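Side-chain contacts in benzyl alcohol dehydrogenase (Acinetobacter calcoaceticus, PDB 1F8F), which probably catalyses the reversible, NAD-dependent oxidation of aromatic primary alcohols such as benzyl alcohol to their aldehydes, as a zinc-containing member of the alcohol dehydrogenase family: residues V39-C44 and Q142-T147; L63-S68 and L171-Q176; H86-Y91 and E166-L171. All coordinates share one frame; numbering follows the deposited sequence.

Contact 1. Residues V39-C44 and Q142-T147; sequences VATGMC and QSSFAT. With ZN (zinc ion), chain B.
Thr41 lays its methyl against the ring of Phe145 while its hydroxyl is spent on the backbone next door. The methyl carbon CG2 stands 3.6 Å from CE1 of Phe145, with CD1 also near, and the two side chains cross obliquely. CG2 also meets the hydroxyl of Ser144, 3.3 Å from OG. The second branch, OG1, gives its hydrogen to the carbonyl O of Ser144, 2.8 Å away, and comes from above the carbonyl plane, 51° out of it. Threonine suits the place because one beta carbon serves both surfaces: with CG2 anti to the backbone N (chi1 -59° for OG1), the methyl is sent to the ring and the hydroxyl to the carbonyl. That carbonyl also takes a weak bond from the N of Ala146, which closes an inverse gamma turn centred on Phe145. Ser144 OG in turn donates to OE1 of Gln142 at 2.9 Å; the same OE1 receives the N of Gly67, and NE2 of Gln142 reaches Leu89 O, so this buried amide joins the loop to two strands. Farther along, CE1 of Phe145 lies 3.7 Å from Gly42 O, and the strand runs out toward Cys44, whose SG binds the zinc ion at 2.4 Å together with His65 and Cys173. The contact thus fastens the loop 142-147 to the end of strand 33-42 in the GroES-like domain, with Phe145 also packed on Ile368 of strand 365-369, Ile351 of helix 351-360 and Ala10 of strand 5-11.

Contact 2. Residues L63-S68 and L171-Q176; sequences LGHEGS and LGCGIQ. With ZN (zinc ion), chain B.
His65 and Cys173 meet at a zinc ion, which NE2 of His65 binds at 2.2 Å and SG of Cys173 likewise. The sulfur lies at the edge of the imidazole, near its plane, 3.6 Å from NE2, as expected of two ligands sharing one metal. For Cys173 the torsion that sets SG anti to the backbone N (chi1 -172°) carries the sulfur off the helix start toward the strand. Cys44 supplies a third protein ligand. In the next layer Glu66 reaches across in an extended chain: its OE2 accepts the N of Gly174 at 3.1 Å in a nearly straight bond (169° at the hydrogen), on the anti side and 29° out of the carboxylate plane. The same oxygen lies 3.3 Å from CB of Cys173, and CG of Glu66 covers the rim of one face of the His65 ring. Glutamate fits here because its second oxygen, OE1, forms a salt bridge with Lys365. A water also donates to His65 O and Gly172 O, bridging the backbones, while Phe140 stacks on the His65 ring. Cys173 is the N-cap of helix 174-186 and touches the bound NAD; sharing the zinc with His65, it ties that helix start to the GroES-like part. Two cysteine sulfurs and one imidazole bind this zinc; in zinc alcohol dehydrogenases such a metal is thought to polarise the alcohol oxygen for hydride transfer to NAD.

Contact 3. Residues H86-Y91 and E166-L171; sequences HVVLSY and ELLGPL
Strand 86-89 belongs to the mixed beta-sheet of the GroES-like catalytic domain, and its Val88 is the residue that meets the segment 166-171, which is coiled at helical backbone angles but without regular helix bonding and leads toward helix 174-186. Apolar contact carries most of the join. Val88 points its CB at this segment, and CG2 rests on CB of Leu168 at 3.6 Å, the two side chains crossing at about a right angle. A beta-branched residue suits a strand that must show a broad, short apolar surface: CG1 is anti to the backbone N (chi1 169°) and CG2 beside the backbone N. Leu168 and Val88 both also lie on Val159 of strand 156-159, so the leucine is held in a small apolar layer on the sheet.

The second kind of contact is between methyls and backbone. Both methyls lie close to the carbonyl O of Leu168, CG2 at 3.7 Å and CG1 at 3.8 Å. No hydrogen bond crosses between the segments. The oxygen is used within its own segment, where it accepts the N of Leu171 at 3.0 Å, so that its approach to the methyls costs no polar partner. The nearest alpha carbons are those of Val88 and Gly169, 5.5 Å apart; glycine suits 169 because a CB would be crowded by Pro170 CD. Leu171 flanks the contact and packs on Val329 of helix 321-333. CG1 of Val88 also stands 4.2 Å from Gly169 O.

From the N terminus, residues 39-44 carry the end of strand 33-42 and the loop after it, and pair with strand 66-74, the strand of contact 2, through Gly42 N to Glu66 O. Contact 1 closes a loop when the chain returns at 142-147; contact 2 opens within it at 63-68 and closes later, at 171-176, so the two cross. Contact 3, from 86-91 to 166-171, lies wholly within the loop of contact 2, crosses contact 1 and shares Leu171 with contact 2. Gln176 of contact 2 bonds Ser90 OG. Contact 2 ties the sheet to helix 174-186, contact 3 to the segment leading into it, contact 1 to the loop before strand 148-152; contacts 1 and 2 share one zinc ion.

Contact 1. Residues V39-C44 and Q142-T147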
loop_
_atom_site.group_PDB
_atom_site.type_symbol
_atom_site.label_atom_id
_atom_site.label_comp_id
_atom_site.label_asym_id
_atom_site.label_seq_id
_atom_site.Cartn_x
_atom_site.Cartn_y
_atom_site.Cartn_z
ATOM N N VAL A 39 34.498 -4.346 -20.060
ATOM C CA VAL A 39 34.342 -5.231 -21.214
ATOM C C VAL A 39 33.511 -4.541 -22.292
ATOM O O VAL A 39 33.934 -4.446 -23.460
ATOM C CB VAL A 39 33.763 -6.591 -20.813
ATOM C CG1 VAL A 39 33.439 -7.521 -21.980
ATOM C CG2 VAL A 39 34.728 -7.354 -19.882
ATOM N N ALA A 40 32.365 -3.910 -21.891
ATOM C CA ALA A 40 31.521 -3.176 -22.821
ATOM C C ALA A 40 30.540 -2.230 -22.115
ATOM O O ALA A 40 30.184 -2.416 -20.962
ATOM C CB ALA A 40 30.784 -4.156 -23.761
ATOM N N THR A 41 30.123 -1.171 -22.821
ATOM C CA THR A 41 29.307 -0.133 -22.234
ATOM C C THR A 41 28.147 0.251 -23.149
ATOM O O THR A 41 28.418 0.646 -24.280
ATOM C CB THR A 41 30.092 1.169 -22.018
ATOM O OG1 THR A 41 31.205 0.914 -21.159
ATOM C CG2 THR A 41 29.296 2.283 -21.327
ATOM N N GLY A 42 26.924 0.182 -22.629
ATOM C CA GLY A 42 25.784 0.581 -23.453
ATOM C C GLY A 42 25.726 2.052 -23.792
ATOM O O GLY A 42 26.302 2.877 -23.079
ATOM N N MET A 43 25.012 2.440 -24.846
ATOM C CA MET A 43 24.832 3.813 -25.268
ATOM C C MET A 43 23.344 4.187 -25.129
ATOM O O MET A 43 22.447 3.483 -25.541
ATOM C CB MET A 43 25.194 4.126 -26.724
ATOM C CG MET A 43 25.131 5.634 -27.005
ATOM S SD MET A 43 25.397 5.936 -28.805
ATOM C CE MET A 43 27.149 5.576 -28.898
ATOM N N CYS A 44 23.119 5.346 -24.558
ATOM C CA CYS A 44 21.792 5.857 -24.219
ATOM C C CYS A 44 21.662 7.289 -24.681
ATOM O O CYS A 44 22.545 8.139 -24.723
ATOM C CB CYS A 44 21.585 5.653 -22.713
ATOM S SG CYS A 44 20.363 6.653 -21.860
ATOM N N GLN A 142 30.702 6.883 -12.996
ATOM C CA GLN A 142 31.450 5.829 -13.670
ATOM C C GLN A 142 32.282 6.356 -14.842
ATOM O O GLN A 142 33.428 5.902 -15.001
ATOM C CB GLN A 142 30.518 4.704 -14.128
ATOM C CG GLN A 142 29.430 5.077 -15.144
ATOM C CD GLN A 142 28.580 3.826 -15.263
ATOM O OE1 GLN A 142 28.699 2.901 -16.061
ATOM N NE2 GLN A 142 27.589 3.820 -14.347
ATOM N N SER A 143 31.699 7.199 -15.676
ATOM C CA SER A 143 32.453 7.692 -16.866
ATOM C C SER A 143 32.914 6.452 -17.634
ATOM O O SER A 143 34.092 6.239 -17.721
ATOM C CB SER A 143 33.629 8.530 -16.353
ATOM O OG SER A 143 33.346 9.919 -16.405
ATOM N N SER A 144 32.012 5.545 -18.046
ATOM C CA SER A 144 32.483 4.275 -18.598
ATOM C C SER A 144 32.751 4.169 -20.089
ATOM O O SER A 144 33.016 3.012 -20.523
ATOM C CB SER A 144 31.569 3.161 -18.046
ATOM O OG SER A 144 30.252 3.480 -18.434
ATOM N N PHE A 145 32.910 5.244 -20.882
ATOM C CA PHE A 145 33.401 4.956 -22.271
ATOM C C PHE A 145 34.940 4.880 -22.196
ATOM O O PHE A 145 35.619 5.719 -22.774
ATOM C CB PHE A 145 32.927 5.851 -23.379
ATOM C CG PHE A 145 31.456 5.851 -23.693
ATOM C CD1 PHE A 145 30.731 4.692 -23.769
ATOM C CD2 PHE A 145 30.764 7.031 -23.914
ATOM C CE1 PHE A 145 29.380 4.656 -24.063
ATOM C CE2 PHE A 145 29.425 7.054 -24.240
ATOM C CZ PHE A 145 28.731 5.859 -24.301
ATOM N N ALA A 146 35.513 3.935 -21.461
ATOM C CA ALA A 146 36.895 3.661 -21.296
ATOM C C ALA A 146 37.245 2.227 -20.883
ATOM O O ALA A 146 36.504 1.419 -20.359
ATOM C CB ALA A 146 37.593 4.547 -20.259
ATOM N N THR A 147 38.556 1.938 -21.107
ATOM C CA THR A 147 39.076 0.634 -20.780
ATOM C C THR A 147 39.066 0.499 -19.269
ATOM O O THR A 147 39.198 -0.641 -18.837
ATOM C CB THR A 147 40.506 0.349 -21.313
ATOM O OG1 THR A 147 41.401 1.382 -20.867
ATOM C CG2 THR A 147 40.570 0.280 -22.837
HETATM ZN ZN ZN B . 20.500 6.474 -19.455
#

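Contact 2. Residues L63-S68 and L171-Q176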
loop_
_atom_site.group_PDB
_atom_site.type_symbol
_atom_site.label_atom_id
_atom_site.label_comp_id
_atom_site.label_asym_id
_atom_site.label_seq_id
_atom_site.Cartn_x
_atom_site.Cartn_y
_atom_site.Cartn_z
ATOM N N LEU A 63 32.079 10.479 -21.033
ATOM C CA LEU A 63 30.728 10.023 -20.766
ATOM C C LEU A 63 30.561 8.511 -20.693
ATOM O O LEU A 63 31.494 7.851 -20.322
ATOM C CB LEU A 63 29.752 10.670 -21.761
ATOM C CG LEU A 63 30.017 12.170 -21.953
ATOM C CD1 LEU A 63 29.101 12.733 -23.027
ATOM C CD2 LEU A 63 29.828 12.933 -20.625
ATOM N N GLY A 64 29.441 7.904 -21.109
ATOM C CA GLY A 64 29.240 6.459 -20.961
ATOM C C GLY A 64 28.655 6.241 -19.554
ATOM O O GLY A 64 29.176 6.757 -18.571
ATOM N N HIS A 65 27.522 5.548 -19.449
ATOM C CA HIS A 65 26.911 5.382 -18.141
ATOM C C HIS A 65 26.222 4.018 -18.075
ATOM O O HIS A 65 25.331 3.829 -17.261
ATOM C CB HIS A 65 26.004 6.529 -17.749
ATOM C CG HIS A 65 24.744 6.701 -18.524
ATOM N ND1 HIS A 65 24.755 7.329 -19.758
ATOM C CD2 HIS A 65 23.463 6.385 -18.246
ATOM C CE1 HIS A 65 23.515 7.383 -20.242
ATOM N NE2 HIS A 65 22.706 6.803 -19.347
ATOM N N GLU A 66 26.584 3.180 -19.058
ATOM C CA GLU A 66 26.010 1.820 -19.020
ATOM C C GLU A 66 27.085 0.740 -19.051
ATOM O O GLU A 66 27.018 -0.221 -19.834
ATOM C CB GLU A 66 24.965 1.636 -20.113
ATOM C CG GLU A 66 23.706 2.515 -19.973
ATOM C CD GLU A 66 22.674 2.236 -21.046
ATOM O OE1 GLU A 66 22.916 1.667 -22.116
ATOM O OE2 GLU A 66 21.481 2.560 -20.842
ATOM N N GLY A 67 28.070 0.738 -18.147
ATOM C CA GLY A 67 29.206 -0.161 -18.201
ATOM C C GLY A 67 29.079 -1.497 -17.552
ATOM O O GLY A 67 28.250 -1.683 -16.662
ATOM N N SER A 68 29.859 -2.454 -18.025
ATOM C CA SER A 68 29.973 -3.769 -17.433
ATOM C C SER A 68 31.469 -4.139 -17.581
ATOM O O SER A 68 32.124 -3.629 -18.526
ATOM C CB SER A 68 29.026 -4.783 -17.983
ATOM O OG SER A 68 29.143 -5.074 -19.354
ATOM N N LEU A 171 21.585 -2.733 -18.423
ATOM C CA LEU A 171 20.751 -2.940 -17.259
ATOM C C LEU A 171 21.027 -1.839 -16.241
ATOM O O LEU A 171 20.170 -1.563 -15.397
ATOM C CB LEU A 171 20.901 -4.321 -16.603
ATOM C CG LEU A 171 20.513 -5.573 -17.409
ATOM C CD1 LEU A 171 20.970 -6.837 -16.683
ATOM C CD2 LEU A 171 19.044 -5.648 -17.604
ATOM N N GLY A 172 22.207 -1.218 -16.205
ATOM C CA GLY A 172 22.443 -0.122 -15.214
ATOM C C GLY A 172 21.697 1.183 -15.521
ATOM O O GLY A 172 21.857 2.176 -14.782
ATOM N N CYS A 173 20.937 1.291 -16.619
ATOM C CA CYS A 173 20.179 2.456 -16.945
ATOM C C CYS A 173 18.902 2.187 -17.746
ATOM O O CYS A 173 17.825 2.132 -17.152
ATOM C CB CYS A 173 20.902 3.558 -17.741
ATOM S SG CYS A 173 19.911 5.083 -17.905
ATOM N N GLY A 174 18.968 2.198 -19.084
ATOM C CA GLY A 174 17.715 2.088 -19.861
ATOM C C GLY A 174 16.808 0.879 -19.631
ATOM O O GLY A 174 15.562 1.037 -19.662
ATOM N N ILE A 175 17.327 -0.333 -19.466
ATOM C CA ILE A 175 16.508 -1.521 -19.235
ATOM C C ILE A 175 15.846 -1.522 -17.856
ATOM O O ILE A 175 14.646 -1.726 -17.777
ATOM C CB ILE A 175 17.295 -2.811 -19.496
ATOM C CG1 ILE A 175 18.225 -2.666 -20.720
ATOM C CG2 ILE A 175 16.350 -4.012 -19.707
ATOM C CD1 ILE A 175 17.547 -2.400 -22.059
ATOM N N GLN A 176 16.561 -1.124 -16.776
ATOM C CA GLN A 176 16.021 -1.011 -15.439
ATOM C C GLN A 176 14.991 0.109 -15.397
ATOM O O GLN A 176 13.993 0.026 -14.658
ATOM C CB GLN A 176 17.032 -0.840 -14.298
ATOM C CG GLN A 176 17.764 0.477 -14.082
ATOM C CD GLN A 176 18.669 0.436 -12.854
ATOM O OE1 GLN A 176 18.515 -0.492 -12.054
ATOM N NE2 GLN A 176 19.639 1.323 -12.622
HETATM ZN ZN ZN B . 20.500 6.474 -19.455
HETATM O O HOH W 1 23.618 4.588 -14.756
#

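Contact 3. Residues H86-Y91 and E166-L171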
loop_
_atom_site.group_PDB
_atom_site.type_symbol
_atom_site.label_atom_id
_atom_site.label_comp_id
_atom_site.label_asym_id
_atom_site.label_seq_id
_atom_site.Cartn_x
_atom_site.Cartn_y
_atom_site.Cartn_z
ATOM N N HIS A 86 32.402 -10.040 -11.780
ATOM C CA HIS A 86 31.754 -9.502 -12.957
ATOM C C HIS A 86 30.697 -8.495 -12.472
ATOM O O HIS A 86 29.889 -8.921 -11.615
ATOM C CB HIS A 86 30.983 -10.601 -13.699
ATOM C CG HIS A 86 31.875 -11.530 -14.480
ATOM N ND1 HIS A 86 31.429 -12.229 -15.587
ATOM C CD2 HIS A 86 33.200 -11.840 -14.342
ATOM C CE1 HIS A 86 32.437 -12.946 -16.068
ATOM N NE2 HIS A 86 33.525 -12.720 -15.341
ATOM N N VAL A 87 30.644 -7.265 -12.925
ATOM C CA VAL A 87 29.736 -6.254 -12.441
ATOM C C VAL A 87 29.064 -5.380 -13.512
ATOM O O VAL A 87 29.453 -5.200 -14.679
ATOM C CB VAL A 87 30.463 -5.277 -11.467
ATOM C CG1 VAL A 87 30.893 -5.902 -10.121
ATOM C CG2 VAL A 87 31.733 -4.739 -12.137
ATOM N N VAL A 88 27.932 -4.823 -13.021
ATOM C CA VAL A 88 27.146 -3.841 -13.807
ATOM C C VAL A 88 27.213 -2.498 -13.085
ATOM O O VAL A 88 27.135 -2.492 -11.844
ATOM C CB VAL A 88 25.726 -4.390 -14.021
ATOM C CG1 VAL A 88 24.874 -3.236 -14.592
ATOM C CG2 VAL A 88 25.691 -5.558 -15.011
ATOM N N LEU A 89 27.559 -1.375 -13.604
ATOM C CA LEU A 89 27.743 -0.102 -12.947
ATOM C C LEU A 89 26.494 0.743 -13.253
ATOM O O LEU A 89 26.182 1.072 -14.386
ATOM C CB LEU A 89 28.867 0.684 -13.634
ATOM C CG LEU A 89 30.168 -0.080 -13.855
ATOM C CD1 LEU A 89 31.310 0.907 -14.172
ATOM C CD2 LEU A 89 30.574 -0.867 -12.596
ATOM N N SER A 90 25.755 1.022 -12.211
ATOM C CA SER A 90 24.491 1.697 -12.191
ATOM C C SER A 90 24.701 3.170 -11.857
ATOM O O SER A 90 25.858 3.596 -11.770
ATOM C CB SER A 90 23.561 1.035 -11.149
ATOM O OG SER A 90 22.211 1.422 -11.207
ATOM N N TYR A 91 23.650 3.966 -11.696
ATOM C CA TYR A 91 23.795 5.365 -11.373
ATOM C C TYR A 91 24.408 5.563 -9.971
ATOM O O TYR A 91 24.704 4.682 -9.202
ATOM C CB TYR A 91 22.486 6.115 -11.469
ATOM C CG TYR A 91 21.377 5.546 -10.577
ATOM C CD1 TYR A 91 21.144 6.057 -9.299
ATOM C CD2 TYR A 91 20.530 4.558 -11.053
ATOM C CE1 TYR A 91 20.147 5.530 -8.480
ATOM C CE2 TYR A 91 19.526 4.020 -10.276
ATOM C CZ TYR A 91 19.320 4.547 -9.009
ATOM O OH TYR A 91 18.328 4.000 -8.231
ATOM N N GLU A 166 29.403 -8.761 -21.625
ATOM C CA GLU A 166 29.301 -7.627 -22.543
ATOM C C GLU A 166 27.886 -7.122 -22.831
ATOM O O GLU A 166 27.613 -5.964 -23.070
ATOM C CB GLU A 166 30.018 -7.890 -23.872
ATOM C CG GLU A 166 29.465 -9.085 -24.621
ATOM C CD GLU A 166 30.236 -10.353 -24.396
ATOM O OE1 GLU A 166 30.666 -10.686 -23.236
ATOM O OE2 GLU A 166 30.424 -11.122 -25.375
ATOM N N LEU A 167 26.940 -8.044 -22.685
ATOM C CA LEU A 167 25.511 -7.802 -22.828
ATOM C C LEU A 167 24.801 -7.146 -21.658
ATOM O O LEU A 167 23.680 -6.654 -21.867
ATOM C CB LEU A 167 24.992 -9.234 -23.034
ATOM C CG LEU A 167 23.684 -9.589 -23.673
ATOM C CD1 LEU A 167 23.361 -8.780 -24.923
ATOM C CD2 LEU A 167 23.666 -11.079 -24.047
ATOM N N LEU A 168 25.341 -7.084 -20.428
ATOM C CA LEU A 168 24.621 -6.518 -19.265
ATOM C C LEU A 168 24.752 -5.092 -18.836
ATOM O O LEU A 168 23.913 -4.556 -18.064
ATOM C CB LEU A 168 24.986 -7.346 -18.012
ATOM C CG LEU A 168 24.747 -8.853 -18.162
ATOM C CD1 LEU A 168 25.109 -9.493 -16.838
ATOM C CD2 LEU A 168 23.296 -9.208 -18.533
ATOM N N GLY A 169 25.717 -4.305 -19.351
ATOM C CA GLY A 169 25.815 -2.882 -19.062
ATOM C C GLY A 169 24.506 -2.119 -19.088
ATOM O O GLY A 169 24.160 -1.275 -18.218
ATOM N N PRO A 170 23.727 -2.228 -20.163
ATOM C CA PRO A 170 22.475 -1.496 -20.348
ATOM C C PRO A 170 21.478 -1.672 -19.231
ATOM O O PRO A 170 20.614 -0.826 -18.957
ATOM C CB PRO A 170 21.945 -2.057 -21.684
ATOM C CG PRO A 170 23.230 -2.366 -22.431
ATOM C CD PRO A 170 24.058 -3.057 -21.360
ATOM N N LEU A 171 21.585 -2.733 -18.423
ATOM C CA LEU A 171 20.751 -2.940 -17.259
ATOM C C LEU A 171 21.027 -1.839 -16.241
ATOM O O LEU A 171 20.170 -1.563 -15.397
ATOM C CB LEU A 171 20.901 -4.321 -16.603
ATOM C CG LEU A 171 20.513 -5.573 -17.409
ATOM C CD1 LEU A 171 20.970 -6.837 -16.683
ATOM C CD2 LEU A 171 19.044 -5.648 -17.604
#